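PDB 4UT1: flagellar hook-associated protein from Burkholderia pseudomallei, which probably serves as a structural junction protein of the bacterial flagellum, joining the hook to the filament. Local coordinates for residues Asn80-Ser90 against Val211-Val222; Arg162-Val173 against Ala249-Leu260. One frame throughout, in Å; residues are numbered along the deposited sequence.

Contact 1. Residues Asn80-Ser90 against Val211-Val222; sequences NQLNAAQTQGS and VSKLSQLAGVQV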
loop_
_atom_site.group_PDB
_atom_site.type_symbol
_atom_site.label_atom_id
_atom_site.label_comp_id
_atom_site.label_asym_id
_atom_site.label_seq_id
_atom_site.Cartn_x
_atom_site.Cartn_y
_atom_site.Cartn_z
ATOM N N ASN A 80 28.528 -11.032 -30.568
ATOM C CA ASN A 80 28.035 -10.787 -29.218
ATOM C C ASN A 80 27.615 -9.339 -28.995
ATOM O O ASN A 80 26.868 -9.046 -28.063
ATOM C CB ASN A 80 29.083 -11.178 -28.175
ATOM C CG ASN A 80 28.948 -12.624 -27.730
ATOM O OD1 ASN A 80 27.902 -13.250 -27.920
ATOM N ND2 ASN A 80 30.000 -13.157 -27.130
ATOM N N GLN A 81 28.102 -8.438 -29.843
ATOM C CA GLN A 81 27.737 -7.031 -29.730
ATOM C C GLN A 81 26.295 -6.824 -30.196
ATOM O O GLN A 81 25.504 -6.171 -29.511
ATOM C CB GLN A 81 28.714 -6.148 -30.520
ATOM C CG GLN A 81 29.981 -5.794 -29.727
ATOM C CD GLN A 81 30.892 -4.791 -30.434
ATOM O OE1 GLN A 81 31.126 -4.878 -31.646
ATOM N NE2 GLN A 81 31.426 -3.839 -29.667
ATOM N N LEU A 82 25.949 -7.390 -31.346
ATOM C CA LEU A 82 24.581 -7.314 -31.827
ATOM C C LEU A 82 23.633 -8.004 -30.851
ATOM O O LEU A 82 22.546 -7.495 -30.570
ATOM C CB LEU A 82 24.446 -7.936 -33.217
ATOM C CG LEU A 82 22.999 -8.079 -33.698
ATOM C CD1 LEU A 82 22.301 -6.713 -33.788
ATOM C CD2 LEU A 82 22.903 -8.817 -35.028
ATOM N N ASN A 83 24.042 -9.162 -30.338
ATOM C CA ASN A 83 23.232 -9.901 -29.374
ATOM C C ASN A 83 22.880 -9.071 -28.151
ATOM O O ASN A 83 21.730 -9.061 -27.723
ATOM C CB ASN A 83 23.944 -11.175 -28.919
ATOM C CG ASN A 83 24.068 -12.196 -30.027
ATOM O OD1 ASN A 83 23.272 -12.207 -30.963
ATOM N ND2 ASN A 83 25.071 -13.064 -29.925
ATOM N N ALA A 84 23.874 -8.393 -27.583
ATOM C CA ALA A 84 23.655 -7.588 -26.387
ATOM C C ALA A 84 22.740 -6.407 -26.687
ATOM O O ALA A 84 21.833 -6.100 -25.915
ATOM C CB ALA A 84 24.977 -7.100 -25.825
ATOM N N ALA A 85 22.987 -5.742 -27.808
ATOM C CA ALA A 85 22.180 -4.590 -28.193
ATOM C C ALA A 85 20.748 -5.033 -28.468
ATOM O O ALA A 85 19.790 -4.414 -28.004
ATOM C CB ALA A 85 22.782 -3.901 -29.411
ATOM N N GLN A 86 20.611 -6.113 -29.230
ATOM C CA GLN A 86 19.298 -6.650 -29.543
ATOM C C GLN A 86 18.532 -7.004 -28.270
ATOM O O GLN A 86 17.347 -6.687 -28.149
ATOM C CB GLN A 86 19.412 -7.884 -30.449
ATOM C CG GLN A 86 18.072 -8.563 -30.700
ATOM C CD GLN A 86 17.144 -7.730 -31.562
ATOM O OE1 GLN A 86 16.219 -7.078 -31.062
ATOM N NE2 GLN A 86 17.386 -7.742 -32.865
ATOM N N THR A 87 19.203 -7.651 -27.317
ATOM C CA THR A 87 18.508 -8.118 -26.123
ATOM C C THR A 87 18.092 -6.946 -25.222
ATOM O O THR A 87 17.048 -7.011 -24.575
ATOM C CB THR A 87 19.356 -9.137 -25.316
ATOM O OG1 THR A 87 18.476 -9.979 -24.555
ATOM C CG2 THR A 87 20.327 -8.439 -24.374
ATOM N N GLN A 88 18.887 -5.876 -25.204
ATOM C CA GLN A 88 18.505 -4.646 -24.502
ATOM C C GLN A 88 17.307 -3.986 -25.184
ATOM O O GLN A 88 16.415 -3.456 -24.520
ATOM C CB GLN A 88 19.686 -3.667 -24.437
ATOM C CG GLN A 88 19.358 -2.274 -23.858
ATOM C CD GLN A 88 18.930 -2.294 -22.393
ATOM O OE1 GLN A 88 18.700 -3.356 -21.811
ATOM N NE2 GLN A 88 18.820 -1.105 -21.790
ATOM N N GLY A 89 17.280 -4.028 -26.509
ATOM C CA GLY A 89 16.206 -3.412 -27.263
ATOM C C GLY A 89 14.890 -4.136 -27.049
ATOM O O GLY A 89 13.844 -3.506 -26.885
ATOM N N SER A 90 14.944 -5.466 -27.070
ATOM C CA SER A 90 13.763 -6.290 -26.841
ATOM C C SER A 90 13.240 -6.123 -25.410
ATOM O O SER A 90 12.035 -6.131 -25.180
ATOM C CB SER A 90 14.074 -7.759 -27.111
ATOM O OG SER A 90 14.430 -7.947 -28.461
ATOM N N VAL A 211 20.135 -17.837 -32.957
ATOM C CA VAL A 211 20.711 -17.050 -31.870
ATOM C C VAL A 211 20.082 -15.661 -31.818
ATOM O O VAL A 211 19.849 -15.108 -30.734
ATOM C CB VAL A 211 22.235 -16.904 -32.014
ATOM C CG1 VAL A 211 22.762 -15.860 -31.038
ATOM C CG2 VAL A 211 22.926 -18.250 -31.796
ATOM N N SER A 212 19.825 -15.097 -32.994
ATOM C CA SER A 212 19.197 -13.783 -33.093
ATOM C C SER A 212 17.842 -13.823 -32.432
ATOM O O SER A 212 17.578 -13.077 -31.483
ATOM C CB SER A 212 19.061 -13.341 -34.551
ATOM O OG SER A 212 18.212 -12.204 -34.661
ATOM N N LYS A 213 16.991 -14.709 -32.937
ATOM C CA LYS A 213 15.663 -14.903 -32.381
ATOM C C LYS A 213 15.738 -15.125 -30.873
ATOM O O LYS A 213 14.986 -14.519 -30.118
ATOM C CB LYS A 213 14.957 -16.080 -33.061
ATOM C CG LYS A 213 14.841 -15.955 -34.588
ATOM C CD LYS A 213 14.272 -14.611 -35.033
ATOM C CE LYS A 213 12.792 -14.477 -34.717
ATOM N NZ LYS A 213 12.194 -13.268 -35.367
ATOM N N LEU A 214 16.663 -15.975 -30.438
ATOM C CA LEU A 214 16.838 -16.248 -29.012
ATOM C C LEU A 214 17.156 -14.993 -28.171
ATOM O O LEU A 214 16.609 -14.808 -27.080
ATOM C CB LEU A 214 17.941 -17.305 -28.829
ATOM C CG LEU A 214 18.368 -17.622 -27.391
ATOM C CD1 LEU A 214 17.185 -18.097 -26.552
ATOM C CD2 LEU A 214 19.476 -18.672 -27.393
ATOM N N SER A 215 18.033 -14.127 -28.672
ATOM C CA SER A 215 18.436 -12.952 -27.908
ATOM C C SER A 215 17.286 -11.952 -27.752
ATOM O O SER A 215 17.324 -11.098 -26.870
ATOM C CB SER A 215 19.643 -12.270 -28.561
ATOM O OG SER A 215 19.309 -11.746 -29.834
ATOM N N GLN A 216 16.269 -12.055 -28.599
ATOM C CA GLN A 216 15.080 -11.215 -28.447
ATOM C C GLN A 216 14.210 -11.708 -27.287
ATOM O O GLN A 216 13.330 -10.987 -26.797
ATOM C CB GLN A 216 14.264 -11.186 -29.745
ATOM C CG GLN A 216 14.988 -10.547 -30.920
ATOM C CD GLN A 216 14.239 -10.748 -32.225
ATOM O OE1 GLN A 216 13.034 -10.978 -32.227
ATOM N NE2 GLN A 216 14.952 -10.675 -33.338
ATOM N N LEU A 217 14.467 -12.931 -26.834
ATOM C CA LEU A 217 13.672 -13.517 -25.767
ATOM C C LEU A 217 14.392 -13.448 -24.425
ATOM O O LEU A 217 13.755 -13.347 -23.366
ATOM C CB LEU A 217 13.314 -14.965 -26.098
ATOM C CG LEU A 217 12.609 -15.192 -27.441
ATOM C CD1 LEU A 217 12.597 -16.684 -27.757
ATOM C CD2 LEU A 217 11.195 -14.609 -27.449
ATOM N N ALA A 218 15.719 -13.489 -24.465
ATOM C CA ALA A 218 16.509 -13.478 -23.243
ATOM C C ALA A 218 17.926 -13.029 -23.523
ATOM O O ALA A 218 18.430 -13.189 -24.630
ATOM C CB ALA A 218 16.517 -14.866 -22.587
ATOM N N GLY A 219 18.570 -12.478 -22.503
ATOM C CA GLY A 219 19.952 -12.064 -22.613
ATOM C C GLY A 219 20.832 -13.291 -22.689
ATOM O O GLY A 219 20.876 -14.090 -21.756
ATOM N N VAL A 220 21.513 -13.445 -23.818
ATOM C CA VAL A 220 22.387 -14.588 -24.030
ATOM C C VAL A 220 23.759 -14.170 -24.528
ATOM O O VAL A 220 23.906 -13.165 -25.233
ATOM C CB VAL A 220 21.786 -15.578 -25.040
ATOM C CG1 VAL A 220 20.463 -16.127 -24.515
ATOM C CG2 VAL A 220 21.611 -14.917 -26.403
ATOM N N GLN A 221 24.761 -14.952 -24.153
ATOM C CA GLN A 221 26.102 -14.794 -24.683
ATOM C C GLN A 221 26.551 -16.124 -25.291
ATOM O O GLN A 221 26.430 -17.184 -24.666
ATOM C CB GLN A 221 27.064 -14.342 -23.596
ATOM C CG GLN A 221 27.215 -15.345 -22.471
ATOM C CD GLN A 221 28.003 -14.800 -21.301
ATOM O OE1 GLN A 221 27.497 -13.993 -20.519
ATOM N NE2 GLN A 221 29.253 -15.238 -21.170
ATOM N N VAL A 222 27.043 -16.068 -26.521
ATOM C CA VAL A 222 27.513 -17.266 -27.195
ATOM C C VAL A 222 29.029 -17.309 -27.135
ATOM O O VAL A 222 29.684 -16.269 -27.083
ATOM C CB VAL A 222 27.055 -17.322 -28.658
ATOM C CG1 VAL A 222 25.752 -16.566 -28.826
ATOM C CG2 VAL A 222 28.131 -16.756 -29.578
HETATM O O HOH W 1 20.990 -10.784 -32.046
HETATM O O HOH W 2 21.931 -11.248 -25.736
HETATM O O HOH W 3 19.569 -9.799 -33.836
#
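Thr87 and Ser215 bring their backbones to 5.2 Å between CA atoms, where helix 80-90 crosses helix 211-215 at -35°; nearer its start the same helix lies antiparallel to strand 220-222. At the close point Thr87 OG1 donates to Ser215 O over 2.8 Å, in the plane of that carbonyl. The torsion that sets OG1 trans to the Thr87 N (chi1 -155°) aims the hydroxyl at the Ser215 carbonyl. Gly219 CA packs against Thr87 OG1.

On the strand the Asn80 amide grips Val222 twice. OD1 takes the Val222 N-H at 3.3 Å on a lone pair, and ND2 gives to Val222 O at 3.1 Å. Together the two bonds fix the rotation of the amide. Asn83 lies between strand and helix: its amide meets Val211 CG1 and Val222 CG1, each crossing it at about a right angle. Water 1 donates to both Asn83 OD1 and Ser215 OG. Ser215 OG itself donates to Ser212 O at 2.7 Å, within its own helix. Gln86 bends at chi2 and lays CD against Gln216 CG at 3.6 Å, with the two amide planes 49° apart. Ser90 CB sits on Gln216 O.

Gln86 also touches Val622 of helix 593-630, and Thr87 has a backbone bond to Gly287. This is a polar helix-to-helix and helix-to-strand join in the helical bundle of FlgK, with an asparagine side chain pairing with backbone N-H and C=O at the outermost strand of an antiparallel sheet.

Contact 2. Residues Arg162-Val173 against Ala249-Leu260; sequences RQSVNSQLTDTV and ATVASPSDPSEL. With EDO (1,2-ethanediol), chain M.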
loop_
_atom_site.group_PDB
_atom_site.type_symbol
_atom_site.label_atom_id
_atom_site.label_comp_id
_atom_site.label_asym_id
_atom_site.label_seq_id
_atom_site.Cartn_x
_atom_site.Cartn_y
_atom_site.Cartn_z
ATOM N N ARG A 162 -0.881 -8.798 -14.191
ATOM C CA ARG A 162 0.065 -9.697 -13.527
ATOM C C ARG A 162 -0.024 -11.093 -14.132
ATOM O O ARG A 162 1.004 -11.765 -14.346
ATOM C CB ARG A 162 -0.174 -9.743 -12.016
ATOM C CG ARG A 162 0.905 -10.542 -11.268
ATOM C CD ARG A 162 0.841 -10.326 -9.761
ATOM N NE ARG A 162 1.113 -8.940 -9.404
ATOM C CZ ARG A 162 0.189 -8.074 -8.997
ATOM N NH1 ARG A 162 -1.082 -8.447 -8.872
ATOM N NH2 ARG A 162 0.545 -6.832 -8.702
ATOM N N GLN A 163 -1.242 -11.526 -14.449
ATOM C CA GLN A 163 -1.397 -12.840 -15.069
ATOM C C GLN A 163 -0.955 -12.824 -16.533
ATOM O O GLN A 163 -0.412 -13.816 -17.024
ATOM C CB GLN A 163 -2.836 -13.330 -14.950
ATOM C CG GLN A 163 -3.105 -14.610 -15.724
ATOM C CD GLN A 163 -2.176 -15.735 -15.338
ATOM O OE1 GLN A 163 -1.655 -15.773 -14.215
ATOM N NE2 GLN A 163 -1.959 -16.668 -16.265
ATOM N N SER A 164 -1.196 -11.711 -17.226
ATOM C CA SER A 164 -0.681 -11.533 -18.579
ATOM C C SER A 164 0.837 -11.695 -18.586
ATOM O O SER A 164 1.395 -12.375 -19.452
ATOM C CB SER A 164 -1.089 -10.167 -19.143
ATOM O OG SER A 164 -0.627 -10.016 -20.472
ATOM N N VAL A 165 1.514 -11.120 -17.597
ATOM C CA VAL A 165 2.956 -11.329 -17.481
ATOM C C VAL A 165 3.286 -12.825 -17.297
ATOM O O VAL A 165 4.171 -13.361 -17.976
ATOM C CB VAL A 165 3.548 -10.489 -16.325
ATOM C CG1 VAL A 165 4.987 -10.934 -16.024
ATOM C CG2 VAL A 165 3.495 -9.013 -16.700
ATOM N N ASN A 166 2.552 -13.508 -16.424
ATOM C CA ASN A 166 2.732 -14.953 -16.248
ATOM C C ASN A 166 2.663 -15.724 -17.556
ATOM O O ASN A 166 3.551 -16.520 -17.878
ATOM C CB ASN A 166 1.680 -15.508 -15.293
ATOM C CG ASN A 166 2.004 -15.203 -13.843
ATOM O OD1 ASN A 166 3.147 -14.884 -13.522
ATOM N ND2 ASN A 166 1.009 -15.311 -12.965
ATOM N N SER A 167 1.597 -15.493 -18.312
ATOM C CA SER A 167 1.426 -16.201 -19.580
ATOM C C SER A 167 2.544 -15.895 -20.562
ATOM O O SER A 167 3.040 -16.795 -21.255
ATOM C CB SER A 167 0.070 -15.872 -20.190
ATOM O OG SER A 167 -0.943 -16.567 -19.485
ATOM N N GLN A 168 2.962 -14.638 -20.611
ATOM C CA GLN A 168 4.025 -14.252 -21.531
ATOM C C GLN A 168 5.376 -14.825 -21.131
ATOM O O GLN A 168 6.175 -15.207 -22.001
ATOM C CB GLN A 168 4.106 -12.733 -21.643
ATOM C CG GLN A 168 2.948 -12.152 -22.460
ATOM C CD GLN A 168 3.010 -10.649 -22.568
ATOM O OE1 GLN A 168 2.093 -9.954 -22.138
ATOM N NE2 GLN A 168 4.081 -10.135 -23.146
ATOM N N LEU A 169 5.634 -14.898 -19.826
ATOM C CA LEU A 169 6.826 -15.590 -19.335
ATOM C C LEU A 169 6.848 -17.034 -19.830
ATOM O O LEU A 169 7.855 -17.502 -20.348
ATOM C CB LEU A 169 6.904 -15.557 -17.802
ATOM C CG LEU A 169 7.196 -14.186 -17.190
ATOM C CD1 LEU A 169 7.077 -14.227 -15.685
ATOM C CD2 LEU A 169 8.586 -13.687 -17.608
ATOM N N THR A 170 5.741 -17.746 -19.680
ATOM C CA THR A 170 5.696 -19.143 -20.127
ATOM C C THR A 170 5.867 -19.265 -21.641
ATOM O O THR A 170 6.623 -20.121 -22.126
ATOM C CB THR A 170 4.374 -19.822 -19.707
ATOM O OG1 THR A 170 4.288 -19.825 -18.281
ATOM C CG2 THR A 170 4.305 -21.263 -20.225
ATOM N N ASP A 171 5.182 -18.408 -22.392
ATOM C CA ASP A 171 5.321 -18.428 -23.846
ATOM C C ASP A 171 6.752 -18.141 -24.235
ATOM O O ASP A 171 7.286 -18.771 -25.150
ATOM C CB ASP A 171 4.394 -17.419 -24.516
ATOM C CG ASP A 171 2.959 -17.878 -24.526
ATOM O OD1 ASP A 171 2.728 -19.062 -24.209
ATOM O OD2 ASP A 171 2.069 -17.062 -24.853
ATOM N N THR A 172 7.378 -17.216 -23.509
ATOM C CA THR A 172 8.740 -16.821 -23.811
ATOM C C THR A 172 9.679 -18.008 -23.579
ATOM O O THR A 172 10.576 -18.270 -24.389
ATOM C CB THR A 172 9.186 -15.624 -22.970
ATOM O OG1 THR A 172 8.356 -14.495 -23.271
ATOM C CG2 THR A 172 10.638 -15.265 -23.271
ATOM N N VAL A 173 9.438 -18.742 -22.497
ATOM C CA VAL A 173 10.261 -19.904 -22.163
ATOM C C VAL A 173 10.072 -21.031 -23.184
ATOM O O VAL A 173 11.033 -21.701 -23.549
ATOM C CB VAL A 173 9.955 -20.421 -20.747
ATOM C CG1 VAL A 173 10.424 -21.855 -20.576
ATOM C CG2 VAL A 173 10.639 -19.533 -19.721
ATOM N N ALA A 249 11.998 -23.693 -17.447
ATOM C CA ALA A 249 10.571 -23.797 -17.193
ATOM C C ALA A 249 10.094 -22.605 -16.375
ATOM O O ALA A 249 10.893 -21.924 -15.725
ATOM C CB ALA A 249 10.243 -25.099 -16.481
ATOM N N THR A 250 8.795 -22.345 -16.420
ATOM C CA THR A 250 8.195 -21.435 -15.459
ATOM C C THR A 250 7.515 -22.266 -14.377
ATOM O O THR A 250 6.900 -23.301 -14.655
ATOM C CB THR A 250 7.162 -20.471 -16.093
ATOM O OG1 THR A 250 6.136 -21.219 -16.750
ATOM C CG2 THR A 250 7.815 -19.521 -17.091
ATOM N N VAL A 251 7.648 -21.815 -13.138
ATOM C CA VAL A 251 6.942 -22.404 -12.017
ATOM C C VAL A 251 6.527 -21.253 -11.094
ATOM O O VAL A 251 7.044 -20.141 -11.215
ATOM C CB VAL A 251 7.815 -23.414 -11.248
ATOM C CG1 VAL A 251 8.276 -24.528 -12.176
ATOM C CG2 VAL A 251 9.009 -22.710 -10.652
ATOM N N ALA A 252 5.590 -21.517 -10.196
ATOM C CA ALA A 252 5.192 -20.502 -9.214
ATOM C C ALA A 252 6.430 -20.071 -8.441
ATOM O O ALA A 252 7.235 -20.918 -8.021
ATOM C CB ALA A 252 4.122 -21.043 -8.281
ATOM N N SER A 253 6.622 -18.767 -8.288
ATOM C CA SER A 253 7.804 -18.286 -7.572
ATOM C C SER A 253 7.713 -18.674 -6.099
ATOM O O SER A 253 6.629 -18.717 -5.519
ATOM C CB SER A 253 7.969 -16.775 -7.729
ATOM O OG SER A 253 7.238 -16.088 -6.739
ATOM N N PRO A 254 8.862 -18.984 -5.490
ATOM C CA PRO A 254 8.884 -19.455 -4.101
ATOM C C PRO A 254 8.476 -18.356 -3.111
ATOM O O PRO A 254 8.125 -18.669 -1.977
ATOM C CB PRO A 254 10.343 -19.887 -3.885
ATOM C CG PRO A 254 11.137 -19.157 -4.924
ATOM C CD PRO A 254 10.200 -18.888 -6.094
ATOM N N SER A 255 8.498 -17.099 -3.541
ATOM C CA SER A 255 8.151 -15.999 -2.633
ATOM C C SER A 255 6.761 -15.411 -2.892
ATOM O O SER A 255 6.220 -14.662 -2.070
ATOM C CB SER A 255 9.213 -14.898 -2.713
ATOM O OG SER A 255 9.231 -14.269 -3.978
ATOM N N ASP A 256 6.170 -15.758 -4.025
ATOM C CA ASP A 256 4.863 -15.213 -4.387
ATOM C C ASP A 256 4.221 -16.112 -5.433
ATOM O O ASP A 256 4.569 -16.040 -6.608
ATOM C CB ASP A 256 5.010 -13.785 -4.913
ATOM C CG ASP A 256 3.670 -13.151 -5.320
ATOM O OD1 ASP A 256 2.605 -13.817 -5.266
ATOM O OD2 ASP A 256 3.694 -11.962 -5.695
ATOM N N PRO A 257 3.270 -16.955 -5.004
ATOM C CA PRO A 257 2.694 -17.982 -5.876
ATOM C C PRO A 257 1.797 -17.400 -6.954
ATOM O O PRO A 257 1.427 -18.122 -7.875
ATOM C CB PRO A 257 1.882 -18.848 -4.905
ATOM C CG PRO A 257 1.517 -17.931 -3.819
ATOM C CD PRO A 257 2.671 -16.979 -3.659
ATOM N N SER A 258 1.440 -16.122 -6.839
ATOM C CA SER A 258 0.674 -15.463 -7.896
ATOM C C SER A 258 1.575 -15.075 -9.076
ATOM O O SER A 258 1.093 -14.690 -10.146
ATOM C CB SER A 258 -0.051 -14.220 -7.340
ATOM O OG SER A 258 0.831 -13.121 -7.197
ATOM N N GLU A 259 2.886 -15.182 -8.882
ATOM C CA GLU A 259 3.837 -14.793 -9.909
ATOM C C GLU A 259 4.740 -15.956 -10.292
ATOM O O GLU A 259 5.312 -16.621 -9.428
ATOM C CB GLU A 259 4.680 -13.613 -9.448
ATOM C CG GLU A 259 3.814 -12.382 -9.139
ATOM C CD GLU A 259 4.610 -11.127 -8.863
ATOM O OE1 GLU A 259 5.824 -11.220 -8.551
ATOM O OE2 GLU A 259 4.004 -10.032 -8.964
ATOM N N LEU A 260 4.859 -16.194 -11.592
ATOM C CA LEU A 260 5.766 -17.216 -12.088
ATOM C C LEU A 260 7.197 -16.724 -12.141
ATOM O O LEU A 260 7.457 -15.542 -12.376
ATOM C CB LEU A 260 5.350 -17.684 -13.490
ATOM C CG LEU A 260 3.940 -18.229 -13.639
ATOM C CD1 LEU A 260 3.741 -18.751 -15.064
ATOM C CD2 LEU A 260 3.660 -19.308 -12.612
HETATM C C1 EDO M . 7.130 -14.663 -26.650
HETATM O O1 EDO M . 7.890 -13.715 -25.889
HETATM C C2 EDO M . 5.675 -14.220 -26.723
HETATM O O2 EDO M . 5.238 -13.759 -25.437
#
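Ala249 lies beside Val173 on the helix, with its CA 3.9 Å from Val173 CG1. The strand here, part of 244-252, runs roughly antiparallel to the helix, at 151°. Thr250 comes next and points at the helix. Its OG1 bonds Thr170 OG1 at 2.8 Å, and the two side chains cross at about a right angle. Its CG2 packs on Val173 CG2 and on the backbone of Leu169.

The chain then swings off the helix through Val251 to Ser255. It returns by a type I turn from Asp256 to Glu259. Asp256 OD1 accepts from Ser258 N, an Asx turn, and also from Ser258 OG on the same face of the carboxylate. That turn presents Ser258 O to Asn166 ND2, at 2.9 Å and 168°. Glu259 reaches Arg162 in a salt bridge from OE2 to NE, 3.1 Å. OE2 lies at the edge of the guanidinium, but the hydrogen bond is weak. Arg162 NH2 has stronger partners in Gln304 and Asp301.

Leu260 closes the segment. Its N-H goes to Asn166 OD1 at 2.9 Å, from above the carbonyl plane. The Asn166 amide is thus held at both ends, and ND2 is also bound to Gln163 OE1. Chi1 of -77° places CG of Asn166 beside its own backbone N, with the amide facing this turn. Leu260 CD1 lies on Thr170 OG1 at 3.4 Å, while Leu169 CD1 touches Leu260 O.

Leu169 also meets Leu292 and Arg296 of helix 287-322, and Val173 and Thr250 both pack on Ile262 of strand 260-265. The hairpin of strands 244-252 and 260-265 therefore lies along helix 134-193, with helix 287-322 next to it.

Both contacts join long helices to the same six-stranded antiparallel sheet. Contact 1 reaches its outermost strand, 220-225, whereas contact 2 meets the inner hairpin of 244-252 and 260-265. Each is partly buried, but contact 1 lies farther out, its centre about 36 Å from the chain centre against about 23 Å, and has two exposed touching residues where contact 2 has none. Asparagine amides bridge to backbone in both. Contact 1 adds waters and a threonine hydroxyl bonded to a backbone carbonyl; contact 2 adds a salt bridge and more aliphatic packing. The two touch where Leu217 O meets Thr172 CG2 at 3.7 Å, and their segments alternate along the chain.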